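Local coordinates for DUF5037 domain-containing protein (Ruminococcus gnavus, PDB 4GL6) that is of unknown function but belongs to the DUF5037 family and pairs a four-stranded antiparallel sheet with a mixed sheet and surrounding helices, at residues L33-I45 and H52-P64. Numbering follows the deposited sequence.
Sequences LPSDNGAIYATCI and HPFEGSYFNPEEP
A beta hairpin forms the middle of the four-stranded antiparallel sheet: strand 40-45 runs against strand 54-59, flanked by strand 22-28 beyond the first and strand 69-70 beyond the second. I40 with Y58, A42 with G56 and C44 with F54 are hydrogen-bonded pairs, each closed by two backbone bonds, and Y41 with S57 and T43 with E55 are the non-hydrogen-bonded pairs between them. I40, A42, C44, F54 and Y58 share one face; I40, A42 and Y58 meet helix 6-18 there. G56 sits among them without a side chain. F54 CG lies between its own backbone N and carbonyl carbon (chi1 64°), which lays the ring against its cross-strand partner C44: C44 CB stands over one ring face in a CH-pi contact, 4.0 Å from the F54 centroid, while C44 SG is oblique to the same ring. Y41, T43, E55 and S57 lie on the other face; T43 CG2 packs alongside P53 CB at 3.6 Å, and S57 OG approaches Y41 CE1. Past the last bridge, I40 CD1 reaches N60 CB at 3.7 Å, and the N60 amide oxygen turns to K9. N37 then ties the diverging loops together. Its CG, trans to the backbone N (chi1 -169°), carries the amide toward N60, where N37 ND2 donates to N60 O at 2.7 Å, nearly straight (166°), with the acceptor lying in the amide plane of N37; OD1 accepts a bond from Q29, outside the two segments. With an alanine here, N60 O would probably lose its side-chain donor and Q29 its acceptor OD1, leaving the two loops less firmly joined. The F59 ring comes edge-on to N37 O, with CE1 3.3 Å from that oxygen.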
loop_
_atom_site.group_PDB
_atom_site.type_symbol
_atom_site.label_atom_id
_atom_site.label_comp_id
_atom_site.label_asym_id
_atom_site.label_seq_id
_atom_site.Cartn_x
_atom_site.Cartn_y
_atom_site.Cartn_z
ATOM N N LEU A 33 -26.918 -8.595 -11.232
ATOM C CA LEU A 33 -28.215 -7.922 -11.395
ATOM C C LEU A 33 -28.274 -6.647 -10.540
ATOM O O LEU A 33 -27.711 -6.664 -9.463
ATOM C CB LEU A 33 -29.314 -8.873 -10.918
ATOM C CG LEU A 33 -29.431 -10.265 -11.554
ATOM C CD1 LEU A 33 -30.522 -11.047 -10.829
ATOM C CD2 LEU A 33 -29.710 -10.166 -13.049
ATOM N N PRO A 34 -28.978 -5.555 -10.987
ATOM C CA PRO A 34 -29.089 -4.347 -10.115
ATOM C C PRO A 34 -29.805 -4.649 -8.770
ATOM O O PRO A 34 -29.555 -3.988 -7.768
ATOM C CB PRO A 34 -29.893 -3.367 -10.974
ATOM C CG PRO A 34 -30.744 -4.247 -11.820
ATOM C CD PRO A 34 -29.872 -5.426 -12.160
ATOM N N SER A 35 -30.685 -5.641 -8.796
ATOM C CA SER A 35 -31.357 -6.210 -7.630
ATOM C C SER A 35 -30.433 -6.732 -6.509
ATOM O O SER A 35 -30.836 -6.722 -5.352
ATOM C CB SER A 35 -32.243 -7.369 -8.121
ATOM O OG SER A 35 -32.866 -8.087 -7.077
ATOM N N ASP A 36 -29.227 -7.206 -6.836
ATOM C CA ASP A 36 -28.301 -7.746 -5.815
ATOM C C ASP A 36 -27.757 -6.559 -5.033
ATOM O O ASP A 36 -27.489 -5.507 -5.621
ATOM C CB ASP A 36 -27.105 -8.506 -6.412
ATOM C CG ASP A 36 -27.506 -9.656 -7.327
ATOM O OD1 ASP A 36 -28.645 -10.174 -7.217
ATOM O OD2 ASP A 36 -26.650 -10.034 -8.161
ATOM N N ASN A 37 -27.617 -6.734 -3.724
ATOM C CA ASN A 37 -27.096 -5.699 -2.852
ATOM C C ASN A 37 -25.855 -6.253 -2.144
ATOM O O ASN A 37 -25.792 -6.350 -0.912
ATOM C CB ASN A 37 -28.195 -5.225 -1.880
ATOM C CG ASN A 37 -27.816 -3.963 -1.097
ATOM O OD1 ASN A 37 -26.945 -3.186 -1.494
ATOM N ND2 ASN A 37 -28.499 -3.752 0.020
ATOM N N GLY A 38 -24.863 -6.621 -2.952
ATOM C CA GLY A 38 -23.590 -7.097 -2.441
ATOM C C GLY A 38 -22.750 -6.019 -1.763
ATOM O O GLY A 38 -23.149 -4.852 -1.665
ATOM N N ALA A 39 -21.569 -6.424 -1.304
ATOM C CA ALA A 39 -20.637 -5.520 -0.639
ATOM C C ALA A 39 -20.223 -4.349 -1.555
ATOM O O ALA A 39 -20.114 -4.523 -2.785
ATOM C CB ALA A 39 -19.396 -6.291 -0.188
ATOM N N ILE A 40 -20.034 -3.171 -0.951
ATOM C CA ILE A 40 -19.584 -1.962 -1.633
ATOM C C ILE A 40 -18.119 -1.769 -1.282
ATOM O O ILE A 40 -17.780 -1.653 -0.094
ATOM C CB ILE A 40 -20.356 -0.703 -1.192
ATOM C CG1 ILE A 40 -21.844 -0.835 -1.496
ATOM C CG2 ILE A 40 -19.836 0.529 -1.932
ATOM C CD1 ILE A 40 -22.663 0.313 -0.924
ATOM N N TYR A 41 -17.266 -1.708 -2.308
ATOM C CA TYR A 41 -15.813 -1.500 -2.163
ATOM C C TYR A 41 -15.496 -0.049 -2.575
ATOM O O TYR A 41 -15.573 0.295 -3.740
ATOM C CB TYR A 41 -15.020 -2.549 -2.970
ATOM C CG TYR A 41 -15.316 -3.983 -2.530
ATOM C CD1 TYR A 41 -14.624 -4.565 -1.457
ATOM C CD2 TYR A 41 -16.300 -4.758 -3.183
ATOM C CE1 TYR A 41 -14.904 -5.870 -1.054
ATOM C CE2 TYR A 41 -16.589 -6.062 -2.784
ATOM C CZ TYR A 41 -15.894 -6.617 -1.723
ATOM O OH TYR A 41 -16.185 -7.911 -1.319
ATOM N N ALA A 42 -15.123 0.767 -1.596
ATOM C CA ALA A 42 -14.884 2.196 -1.756
ATOM C C ALA A 42 -13.403 2.585 -1.676
ATOM O O ALA A 42 -12.747 2.237 -0.691
ATOM C CB ALA A 42 -15.640 2.926 -0.641
ATOM N N THR A 43 -12.900 3.329 -2.676
ATOM C CA THR A 43 -11.536 3.880 -2.664
ATOM C C THR A 43 -11.632 5.250 -1.998
ATOM O O THR A 43 -12.246 6.167 -2.549
ATOM C CB THR A 43 -10.968 3.999 -4.078
ATOM O OG1 THR A 43 -10.795 2.676 -4.580
ATOM C CG2 THR A 43 -9.627 4.725 -4.093
ATOM N N CYS A 44 -11.005 5.377 -0.833
ATOM C CA CYS A 44 -11.095 6.579 0.001
ATOM C C CYS A 44 -9.746 7.262 0.237
ATOM O O CYS A 44 -8.710 6.622 0.134
ATOM C CB CYS A 44 -11.674 6.176 1.379
ATOM S SG CYS A 44 -13.170 5.129 1.388
ATOM N N ILE A 45 -9.775 8.559 0.548
ATOM C CA ILE A 45 -8.585 9.321 0.985
ATOM C C ILE A 45 -8.966 10.200 2.174
ATOM O O ILE A 45 -10.147 10.525 2.351
ATOM C CB ILE A 45 -7.982 10.222 -0.126
ATOM C CG1 ILE A 45 -9.000 11.246 -0.664
ATOM C CG2 ILE A 45 -7.474 9.364 -1.277
ATOM C CD1 ILE A 45 -8.400 12.284 -1.591
ATOM N N HIS A 52 -2.580 9.202 -1.237
ATOM C CA HIS A 52 -2.527 7.749 -0.945
ATOM C C HIS A 52 -3.839 7.116 -0.562
ATOM O O HIS A 52 -4.190 7.045 0.640
ATOM C CB HIS A 52 -1.513 7.497 0.134
ATOM C CG HIS A 52 -0.128 7.805 -0.304
ATOM N ND1 HIS A 52 0.617 6.916 -0.989
ATOM C CD2 HIS A 52 0.626 8.958 -0.190
ATOM C CE1 HIS A 52 1.796 7.460 -1.263
ATOM N NE2 HIS A 52 1.805 8.716 -0.776
ATOM N N PRO A 53 -4.580 6.612 -1.560
ATOM C CA PRO A 53 -5.898 6.058 -1.254
ATOM C C PRO A 53 -5.885 4.713 -0.536
ATOM O O PRO A 53 -4.875 4.021 -0.533
ATOM C CB PRO A 53 -6.551 5.925 -2.630
ATOM C CG PRO A 53 -5.418 5.772 -3.570
ATOM C CD PRO A 53 -4.254 6.498 -2.995
ATOM N N PHE A 54 -7.014 4.388 0.090
ATOM C CA PHE A 54 -7.216 3.108 0.780
ATOM C C PHE A 54 -8.619 2.581 0.539
ATOM O O PHE A 54 -9.543 3.374 0.350
ATOM C CB PHE A 54 -6.944 3.225 2.266
ATOM C CG PHE A 54 -7.876 4.139 3.007
ATOM C CD1 PHE A 54 -7.666 5.516 3.006
ATOM C CD2 PHE A 54 -8.941 3.616 3.761
ATOM C CE1 PHE A 54 -8.523 6.361 3.704
ATOM C CE2 PHE A 54 -9.792 4.452 4.473
ATOM C CZ PHE A 54 -9.582 5.830 4.446
ATOM N N GLU A 55 -8.759 1.252 0.541
ATOM C CA GLU A 55 -10.041 0.604 0.271
ATOM C C GLU A 55 -10.754 0.258 1.571
ATOM O O GLU A 55 -10.127 -0.061 2.568
ATOM C CB GLU A 55 -9.870 -0.636 -0.611
ATOM C CG GLU A 55 -11.146 -1.085 -1.301
ATOM C CD GLU A 55 -10.919 -2.242 -2.262
ATOM O OE1 GLU A 55 -10.563 -3.336 -1.762
ATOM O OE2 GLU A 55 -11.130 -2.067 -3.506
ATOM N N GLY A 56 -12.075 0.392 1.540
ATOM C CA GLY A 56 -12.979 0.072 2.639
ATOM C C GLY A 56 -14.130 -0.753 2.079
ATOM O O GLY A 56 -14.492 -0.623 0.911
ATOM N N SER A 57 -14.714 -1.582 2.931
ATOM C CA SER A 57 -15.753 -2.522 2.561
ATOM C C SER A 57 -17.024 -2.143 3.362
ATOM O O SER A 57 -16.964 -2.069 4.582
ATOM C CB SER A 57 -15.216 -3.912 2.895
ATOM O OG SER A 57 -15.963 -4.915 2.267
ATOM N N TYR A 58 -18.143 -1.861 2.674
ATOM C CA TYR A 58 -19.419 -1.435 3.307
ATOM C C TYR A 58 -20.641 -2.184 2.744
ATOM O O TYR A 58 -20.561 -2.820 1.700
ATOM C CB TYR A 58 -19.644 0.094 3.124
ATOM C CG TYR A 58 -18.534 0.967 3.680
ATOM C CD1 TYR A 58 -17.394 1.244 2.932
ATOM C CD2 TYR A 58 -18.607 1.505 4.977
ATOM C CE1 TYR A 58 -16.349 2.027 3.452
ATOM C CE2 TYR A 58 -17.569 2.293 5.512
ATOM C CZ TYR A 58 -16.444 2.557 4.753
ATOM O OH TYR A 58 -15.408 3.317 5.248
ATOM N N PHE A 59 -21.751 -2.121 3.481
ATOM C CA PHE A 59 -23.057 -2.677 3.068
ATOM C C PHE A 59 -24.081 -1.564 3.279
ATOM O O PHE A 59 -24.074 -0.927 4.333
ATOM C CB PHE A 59 -23.410 -3.935 3.872
ATOM C CG PHE A 59 -24.803 -4.458 3.624
ATOM C CD1 PHE A 59 -25.079 -5.263 2.516
ATOM C CD2 PHE A 59 -25.851 -4.171 4.526
ATOM C CE1 PHE A 59 -26.374 -5.751 2.307
ATOM C CE2 PHE A 59 -27.143 -4.664 4.316
ATOM C CZ PHE A 59 -27.401 -5.455 3.205
ATOM N N ASN A 60 -24.921 -1.330 2.268
ATOM C CA ASN A 60 -25.935 -0.278 2.295
ATOM C C ASN A 60 -27.311 -0.939 2.284
ATOM O O ASN A 60 -27.682 -1.503 1.257
ATOM C CB ASN A 60 -25.771 0.648 1.088
ATOM C CG ASN A 60 -26.736 1.810 1.107
ATOM O OD1 ASN A 60 -26.764 2.596 2.049
ATOM N ND2 ASN A 60 -27.512 1.935 0.056
ATOM N N PRO A 61 -28.073 -0.870 3.414
ATOM C CA PRO A 61 -29.385 -1.548 3.461
ATOM C C PRO A 61 -30.427 -1.061 2.438
ATOM O O PRO A 61 -30.350 0.080 1.979
ATOM C CB PRO A 61 -29.862 -1.303 4.896
ATOM C CG PRO A 61 -28.617 -1.037 5.666
ATOM C CD PRO A 61 -27.735 -0.284 4.730
ATOM N N GLU A 62 -31.401 -1.930 2.141
ATOM C CA GLU A 62 -32.444 -1.697 1.117
ATOM C C GLU A 62 -33.307 -0.426 1.309
ATOM O O GLU A 62 -33.205 0.493 0.503
ATOM C CB GLU A 62 -33.351 -2.955 0.962
ATOM C CG GLU A 62 -33.919 -3.143 -0.438
ATOM C CD GLU A 62 -32.819 -3.378 -1.475
ATOM O OE1 GLU A 62 -31.945 -4.244 -1.259
ATOM O OE2 GLU A 62 -32.807 -2.676 -2.503
ATOM N N GLU A 63 -34.112 -0.381 2.379
ATOM C CA GLU A 63 -35.058 0.745 2.709
ATOM C C GLU A 63 -34.390 2.163 2.776
ATOM O O GLU A 63 -33.169 2.250 2.951
ATOM C CB GLU A 63 -35.896 0.398 3.980
ATOM C CG GLU A 63 -35.229 0.642 5.334
ATOM C CD GLU A 63 -33.893 -0.071 5.504
ATOM O OE1 GLU A 63 -33.698 -1.166 4.931
ATOM O OE2 GLU A 63 -33.024 0.462 6.215
ATOM N N PRO A 64 -35.191 3.265 2.661
ATOM C CA PRO A 64 -34.610 4.618 2.538
ATOM C C PRO A 64 -34.017 5.219 3.814
ATOM O O PRO A 64 -34.427 4.846 4.921
ATOM C CB PRO A 64 -35.799 5.462 2.049
ATOM C CG PRO A 64 -37.006 4.786 2.612
ATOM C CD PRO A 64 -36.648 3.352 2.918
#